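Local coordinates for transcriptional regulator, TetR family (Vibrio parahaemolyticus, PDB 3HE0), which probably binds regulatory DNA through a predicted N-terminal helix-turn-helix and so controls transcription, at residues K36-E40 with A41-A45; E60-R63 with L64-K68. All coordinates share one frame; numbering follows the deposited sequence.

Contact 1. Residues K36-E40 with A41-A45; sequences KLANE and AGVAA
A38 and V43 meet where helix 34-41 runs out and the chain turns toward the next helix. The methyl CB of A38 lies 4.1 Å from V43 CG2. It also faces the backbone that follows, 3.2 Å from V43 O, so the loop folds back over this small side chain. V43 has CG1 anti to its carbonyl carbon (chi1 -58°), which sets CG2 between the backbone N and the carbonyl carbon; from there CG2 reaches the last turn of the helix, 3.9 Å from A38 O. The A41 methyl sits beside L37 O, the acceptor of the last regular helical bond, from A41 N at 2.7 Å. Beyond A41 the pattern changes. V43 N gives a fairly straight bond (166°) to A38 O, 2.8 Å long, while the bond from G42 N to N39 O is weak. A38 O, at the end of the helix, is thus gripped chiefly by V43 N, with a further weak bond from G42 N. The buried side is closed by other helices: L37 touches A20 of helix 13-27 and, like A38 and V43, I48 of helix 45-49. G42, at positive phi (72°), is the C-prime residue of a Schellman motif that ends the first helix of the predicted helix-turn-helix and begins its turn.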
loop_
_atom_site.group_PDB
_atom_site.type_symbol
_atom_site.label_atom_id
_atom_site.label_comp_id
_atom_site.label_asym_id
_atom_site.label_seq_id
_atom_site.Cartn_x
_atom_site.Cartn_y
_atom_site.Cartn_z
ATOM N N LYS A 36 -5.162 -24.254 15.415
ATOM C CA LYS A 36 -3.739 -24.067 15.111
ATOM C C LYS A 36 -3.216 -22.922 15.967
ATOM O O LYS A 36 -2.074 -22.964 16.421
ATOM C CB LYS A 36 -3.502 -23.789 13.620
ATOM C CG LYS A 36 -2.290 -24.557 13.002
ATOM C CD LYS A 36 -1.115 -23.662 12.564
ATOM C CE LYS A 36 -0.023 -24.490 11.826
ATOM N NZ LYS A 36 1.187 -23.712 11.362
ATOM N N LEU A 37 -4.068 -21.922 16.206
ATOM C CA LEU A 37 -3.706 -20.803 17.063
ATOM C C LEU A 37 -3.309 -21.359 18.407
ATOM O O LEU A 37 -2.240 -21.050 18.911
ATOM C CB LEU A 37 -4.854 -19.793 17.194
ATOM C CG LEU A 37 -4.587 -18.565 18.078
ATOM C CD1 LEU A 37 -3.441 -17.706 17.550
ATOM C CD2 LEU A 37 -5.820 -17.737 18.187
ATOM N N ALA A 38 -4.158 -22.209 18.971
ATOM C CA ALA A 38 -3.912 -22.727 20.309
ATOM C C ALA A 38 -2.637 -23.567 20.306
ATOM O O ALA A 38 -1.815 -23.452 21.226
ATOM C CB ALA A 38 -5.118 -23.521 20.824
ATOM N N ASN A 39 -2.478 -24.374 19.254
ATOM C CA ASN A 39 -1.261 -25.169 19.027
ATOM C C ASN A 39 -0.001 -24.289 18.959
ATOM O O ASN A 39 0.978 -24.550 19.651
ATOM C CB ASN A 39 -1.364 -26.003 17.728
ATOM C CG ASN A 39 -2.387 -27.145 17.819
ATOM O OD1 ASN A 39 -2.802 -27.545 18.896
ATOM N ND2 ASN A 39 -2.790 -27.667 16.672
ATOM N N GLU A 40 -0.050 -23.254 18.137
ATOM C CA GLU A 40 1.076 -22.339 17.972
ATOM C C GLU A 40 1.330 -21.420 19.155
ATOM O O GLU A 40 2.467 -21.011 19.384
ATOM C CB GLU A 40 0.892 -21.481 16.723
ATOM C CG GLU A 40 1.198 -22.211 15.415
ATOM C CD GLU A 40 2.545 -22.941 15.399
ATOM O OE1 GLU A 40 3.516 -22.422 14.764
ATOM O OE2 GLU A 40 2.626 -24.051 16.003
ATOM N N ALA A 41 0.285 -21.073 19.892
ATOM C CA ALA A 41 0.462 -20.257 21.068
ATOM C C ALA A 41 0.870 -21.127 22.237
ATOM O O ALA A 41 1.329 -20.622 23.255
ATOM C CB ALA A 41 -0.807 -19.500 21.393
ATOM N N GLY A 42 0.701 -22.436 22.097
ATOM C CA GLY A 42 1.030 -23.348 23.162
ATOM C C GLY A 42 0.035 -23.239 24.297
ATOM O O GLY A 42 0.433 -23.192 25.448
ATOM N N VAL A 43 -1.259 -23.169 23.981
ATOM C CA VAL A 43 -2.276 -23.141 25.024
ATOM C C VAL A 43 -3.398 -24.062 24.617
ATOM O O VAL A 43 -3.566 -24.337 23.441
ATOM C CB VAL A 43 -2.810 -21.728 25.210
ATOM C CG1 VAL A 43 -1.667 -20.776 25.561
ATOM C CG2 VAL A 43 -3.545 -21.276 23.936
ATOM N N ALA A 44 -4.179 -24.526 25.577
ATOM C CA ALA A 44 -5.427 -25.251 25.256
ATOM C C ALA A 44 -6.397 -24.335 24.514
ATOM O O ALA A 44 -6.393 -23.109 24.727
ATOM C CB ALA A 44 -6.071 -25.786 26.513
ATOM N N ALA A 45 -7.239 -24.908 23.646
ATOM C CA ALA A 45 -8.308 -24.114 22.970
ATOM C C ALA A 45 -9.126 -23.332 23.964
ATOM O O ALA A 45 -9.494 -22.187 23.720
ATOM C CB ALA A 45 -9.238 -25.030 22.187
#

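Contact 2. Residues E60-R63 with L64-K68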
loop_
_atom_site.group_PDB
_atom_site.type_symbol
_atom_site.label_atom_id
_atom_site.label_comp_id
_atom_site.label_asym_id
_atom_site.label_seq_id
_atom_site.Cartn_x
_atom_site.Cartn_y
_atom_site.Cartn_z
ATOM N N GLU A 60 -10.146 -8.346 15.526
ATOM C CA GLU A 60 -10.158 -6.912 15.811
ATOM C C GLU A 60 -9.034 -6.526 16.748
ATOM O O GLU A 60 -8.439 -5.446 16.615
ATOM C CB GLU A 60 -11.506 -6.492 16.416
ATOM C CG GLU A 60 -11.630 -4.992 16.674
ATOM C CD GLU A 60 -11.460 -4.120 15.384
ATOM O OE1 GLU A 60 -11.743 -4.591 14.235
ATOM O OE2 GLU A 60 -11.013 -2.952 15.537
ATOM N N GLU A 61 -8.757 -7.405 17.708
ATOM C CA GLU A 61 -7.723 -7.145 18.692
ATOM C C GLU A 61 -6.391 -7.264 18.009
ATOM O O GLU A 61 -5.460 -6.566 18.363
ATOM C CB GLU A 61 -7.781 -8.146 19.859
ATOM C CG GLU A 61 -9.000 -8.004 20.727
ATOM C CD GLU A 61 -9.113 -6.587 21.261
ATOM O OE1 GLU A 61 -8.101 -6.091 21.816
ATOM O OE2 GLU A 61 -10.177 -5.941 21.073
ATOM N N VAL A 62 -6.286 -8.155 17.044
ATOM C CA VAL A 62 -5.066 -8.237 16.252
ATOM C C VAL A 62 -4.824 -6.897 15.504
ATOM O O VAL A 62 -3.768 -6.289 15.633
ATOM C CB VAL A 62 -5.082 -9.472 15.295
ATOM C CG1 VAL A 62 -4.086 -9.309 14.160
ATOM C CG2 VAL A 62 -4.785 -10.751 16.088
ATOM N N ARG A 63 -5.829 -6.415 14.780
ATOM C CA ARG A 63 -5.667 -5.130 14.049
ATOM C C ARG A 63 -5.212 -4.038 14.990
ATOM O O ARG A 63 -4.293 -3.279 14.663
ATOM C CB ARG A 63 -6.950 -4.682 13.360
ATOM C CG ARG A 63 -7.447 -5.646 12.291
ATOM C CD ARG A 63 -8.778 -5.187 11.688
ATOM N NE ARG A 63 -9.394 -6.291 10.946
ATOM C CZ ARG A 63 -10.413 -7.047 11.376
ATOM N NH1 ARG A 63 -11.027 -6.818 12.549
ATOM N NH2 ARG A 63 -10.841 -8.042 10.605
ATOM N N LEU A 64 -5.838 -3.954 16.167
ATOM C CA LEU A 64 -5.524 -2.840 17.070
ATOM C C LEU A 64 -4.132 -3.002 17.607
ATOM O O LEU A 64 -3.413 -2.000 17.782
ATOM C CB LEU A 64 -6.520 -2.714 18.231
ATOM C CG LEU A 64 -7.934 -2.303 17.792
ATOM C CD1 LEU A 64 -8.941 -2.317 18.948
ATOM C CD2 LEU A 64 -7.895 -0.943 17.051
ATOM N N ASN A 65 -3.742 -4.253 17.874
ATOM C CA ASN A 65 -2.432 -4.503 18.437
ATOM C C ASN A 65 -1.314 -4.203 17.393
ATOM O O ASN A 65 -0.271 -3.597 17.740
ATOM C CB ASN A 65 -2.322 -5.958 18.965
ATOM C CG ASN A 65 -0.924 -6.288 19.484
ATOM O OD1 ASN A 65 -0.488 -5.740 20.484
ATOM N ND2 ASN A 65 -0.234 -7.185 18.820
ATOM N N VAL A 66 -1.544 -4.622 16.142
ATOM C CA VAL A 66 -0.606 -4.304 15.040
ATOM C C VAL A 66 -0.448 -2.764 14.833
ATOM O O VAL A 66 0.655 -2.222 14.800
ATOM C CB VAL A 66 -1.039 -4.987 13.741
ATOM C CG1 VAL A 66 -0.329 -4.335 12.524
ATOM C CG2 VAL A 66 -0.756 -6.505 13.825
ATOM N N ALA A 67 -1.556 -2.063 14.796
ATOM C CA ALA A 67 -1.533 -0.590 14.742
ATOM C C ALA A 67 -0.718 0.010 15.912
ATOM O O ALA A 67 0.056 0.967 15.745
ATOM C CB ALA A 67 -2.961 -0.032 14.726
ATOM N N LYS A 68 -0.847 -0.566 17.093
ATOM C CA LYS A 68 -0.148 0.017 18.243
ATOM C C LYS A 68 1.354 -0.178 18.101
ATOM O O LYS A 68 2.158 0.696 18.430
ATOM C CB LYS A 68 -0.669 -0.591 19.551
ATOM C CG LYS A 68 0.044 -0.088 20.853
ATOM C CD LYS A 68 0.274 1.467 20.868
ATOM C CE LYS A 68 -0.117 2.133 22.213
ATOM N NZ LYS A 68 0.499 1.445 23.420
#
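L64 and E60 touch one turn apart along helix 55-74, their side chains crossing at a slant. L64 CG lies 3.4 Å from the carbonyl oxygen E60 O and stays close to E60 OE2 as well. N65 CB rests 3.3 Å from E61 O. The apolar pair is V62 CG1 with V66 CG2, 4.4 Å apart. The valines face different neighbours, V62 packing on L17, A20, E21 and I24 of helix 13-27 and V66 on L103 and I106 of helix 102-107. Charged and polar groups form a second set. E60 has CG anti to its backbone N (chi1 -177°) and bends at chi2, which brings OE1 to NH1 of R63 in a salt bridge of 2.9 Å. NH1 comes from the anti side of the carboxylate, 33° out of its plane, and the N-H is well off straight. The other oxygen, OE2, is hydrogen-bonded to OG1 of T123 of helix 117-129, so both oxygens of this buried carboxylate have a partner. In the TetR fold a long helix of this kind leads from the DNA-binding domain into the ligand-binding domain, consistent with neighbours here from both parts; E61 is salt-bridged back to R13 of helix 13-27. The N65 side chain lies about 3 Å from a bound sulfate. Backbone bonds make the third set, a regular i to i+4 ladder. V66 N to V62 O is its shortest rung at 2.8 Å, and A67 N to R63 O measures 3.0 Å.

Contact 1 precedes contact 2 along the chain; their centres are about 19 Å apart and their nearest atoms about 7 Å, without touching. Helix 13-27 bridges them: A20 packs against both L37 and V62. The centre of contact 1 is about 26 Å from the centre of the chain, in the predicted helix-turn-helix, whereas that of contact 2 is about 10 Å from it, where helices 102-107 and 117-129 also pack. The sulfate near N65 belongs to contact 2 and probably came from the crystallisation liquor, so it need not mark a functional site. Neither contact touches the other subunit of the dimeric assembly.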